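Local coordinates for ferripyochelin binding protein (Pyrococcus horikoshii, PDB 1V3W), which is a zinc-binding protein of the gamma-class carbonic anhydrase family and probably interconverts carbon dioxide and bicarbonate, at residues Trp151-Lys154 against Asn155-Tyr159. Residues are numbered along the deposited sequence; the frame is centred on the assembly and turned at random.
Sequences WTKK and NAEIY
Asn155 N donates to Trp151 O at 3.0 Å in a nearly straight bond, the N-H...O angle 169°, and the same i to i+4 step is repeated by Glu157 N to Lys153 O and by Ile158 N to Lys154 O. On the solvent side the pair Lys153 and Glu157 also brings opposite charges near each other. Lys153 NZ stays 4.2 Å from Glu157 OE2, beyond salt-bridge distance, though the charges probably still attract weakly; the extended lysine chain crosses the glutamate obliquely, with Lys153 CE 3.4 Å from Glu157 OE2. All of this belongs to helix 146-169, which follows the left-handed parallel beta-helix of this hexapeptide-repeat family and runs alongside it. Trp151 and Asn155 both touch Ile96 of strand 95-97, while Tyr159, a zinc-site residue of this protein, hydrogen-bonds through OH to Arg44 of a second subunit. Asn155 suits its place because its CB can rest over the six-membered ring of Trp151 in a CH-pi contact, 4.0 Å from the centroid, while its amide, turned 30° from the ring plane, keeps OD1 for a hydrogen bond to a bound glycerol, probably from the crystallisation liquor. With CG anti to the backbone N (chi1 -179°), the indole swings forward along the helix, one face meeting Asn155 CB. An alanine in place of Trp151 would probably leave Asn155 CB and Ile158 CD1 without their aromatic partner and the asparagine amide freer to turn. Ile158, whose CD1 lies 3.7 Å from Trp151 CH2, crosses the indole at about a right angle, its branched apolar chain suited to a place beside the ring.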
loop_
_atom_site.group_PDB
_atom_site.type_symbol
_atom_site.label_atom_id
_atom_site.label_comp_id
_atom_site.label_asym_id
_atom_site.label_seq_id
_atom_site.Cartn_x
_atom_site.Cartn_y
_atom_site.Cartn_z
ATOM N N TRP A 151 15.533 19.220 -6.867
ATOM C CA TRP A 151 14.525 18.194 -7.112
ATOM C C TRP A 151 13.440 18.192 -6.031
ATOM O O TRP A 151 12.288 17.854 -6.309
ATOM C CB TRP A 151 15.184 16.810 -7.195
ATOM C CG TRP A 151 14.222 15.685 -7.478
ATOM C CD1 TRP A 151 14.029 14.564 -6.725
ATOM C CD2 TRP A 151 13.320 15.586 -8.592
ATOM N NE1 TRP A 151 13.065 13.770 -7.299
ATOM C CE2 TRP A 151 12.616 14.367 -8.443
ATOM C CE3 TRP A 151 13.046 16.394 -9.699
ATOM C CZ2 TRP A 151 11.645 13.949 -9.361
ATOM C CZ3 TRP A 151 12.079 15.977 -10.612
ATOM C CH2 TRP A 151 11.393 14.761 -10.436
ATOM N N THR A 152 13.792 18.570 -4.804
ATOM C CA THR A 152 12.790 18.592 -3.740
ATOM C C THR A 152 11.648 19.557 -4.076
ATOM O O THR A 152 10.550 19.422 -3.533
ATOM C CB THR A 152 13.392 18.953 -2.346
ATOM O OG1 THR A 152 14.022 20.239 -2.396
ATOM C CG2 THR A 152 14.411 17.902 -1.910
ATOM N N LYS A 153 11.897 20.526 -4.962
ATOM C CA LYS A 153 10.843 21.461 -5.382
ATOM C C LYS A 153 10.245 21.012 -6.722
ATOM O O LYS A 153 9.027 20.967 -6.884
ATOM C CB LYS A 153 11.372 22.907 -5.523
ATOM C CG LYS A 153 10.297 23.903 -6.035
ATOM C CD LYS A 153 10.723 25.386 -6.015
ATOM C CE LYS A 153 9.644 26.285 -6.647
ATOM N NZ LYS A 153 9.895 27.752 -6.499
ATOM N N LYS A 154 11.115 20.680 -7.674
ATOM C CA LYS A 154 10.733 20.242 -9.022
ATOM C C LYS A 154 9.706 19.099 -9.010
ATOM O O LYS A 154 8.725 19.127 -9.753
ATOM C CB LYS A 154 12.020 19.833 -9.782
ATOM C CG LYS A 154 11.910 19.415 -11.266
ATOM C CD LYS A 154 12.953 20.156 -12.163
ATOM C CE LYS A 154 14.202 19.365 -12.699
ATOM N NZ LYS A 154 14.245 17.866 -12.780
ATOM N N ASN A 155 9.933 18.105 -8.157
ATOM C CA ASN A 155 9.034 16.957 -8.050
ATOM C C ASN A 155 7.612 17.447 -7.781
ATOM O O ASN A 155 6.653 17.018 -8.428
ATOM C CB ASN A 155 9.490 16.043 -6.905
ATOM C CG ASN A 155 8.885 14.647 -6.977
ATOM O OD1 ASN A 155 7.797 14.449 -7.518
ATOM N ND2 ASN A 155 9.587 13.674 -6.408
ATOM N N ALA A 156 7.486 18.354 -6.819
ATOM C CA ALA A 156 6.185 18.903 -6.454
ATOM C C ALA A 156 5.572 19.732 -7.579
ATOM O O ALA A 156 4.367 19.669 -7.818
ATOM C CB ALA A 156 6.313 19.746 -5.191
ATOM N N GLU A 157 6.393 20.512 -8.273
ATOM C CA GLU A 157 5.882 21.335 -9.362
ATOM C C GLU A 157 5.332 20.479 -10.494
ATOM O O GLU A 157 4.337 20.840 -11.123
ATOM C CB GLU A 157 6.976 22.269 -9.879
ATOM C CG GLU A 157 7.314 23.379 -8.904
ATOM C CD GLU A 157 8.413 24.287 -9.409
ATOM O OE1 GLU A 157 9.549 23.801 -9.583
ATOM O OE2 GLU A 157 8.142 25.486 -9.633
ATOM N N ILE A 158 5.980 19.348 -10.751
ATOM C CA ILE A 158 5.528 18.438 -11.795
ATOM C C ILE A 158 4.109 18.001 -11.455
ATOM O O ILE A 158 3.232 17.945 -12.320
ATOM C CB ILE A 158 6.438 17.189 -11.883
ATOM C CG1 ILE A 158 7.802 17.585 -12.450
ATOM C CG2 ILE A 158 5.780 16.115 -12.745
ATOM C CD1 ILE A 158 8.791 16.440 -12.546
ATOM N N TYR A 159 3.884 17.707 -10.180
ATOM C CA TYR A 159 2.573 17.273 -9.727
ATOM C C TYR A 159 1.504 18.344 -9.756
ATOM O O TYR A 159 0.328 18.044 -9.977
ATOM C CB TYR A 159 2.666 16.674 -8.331
ATOM C CG TYR A 159 2.769 15.184 -8.399
ATOM C CD1 TYR A 159 4.003 14.556 -8.533
ATOM C CD2 TYR A 159 1.617 14.403 -8.447
ATOM C CE1 TYR A 159 4.088 13.181 -8.723
ATOM C CE2 TYR A 159 1.687 13.036 -8.640
ATOM C CZ TYR A 159 2.922 12.431 -8.779
ATOM O OH TYR A 159 2.965 11.076 -8.991
#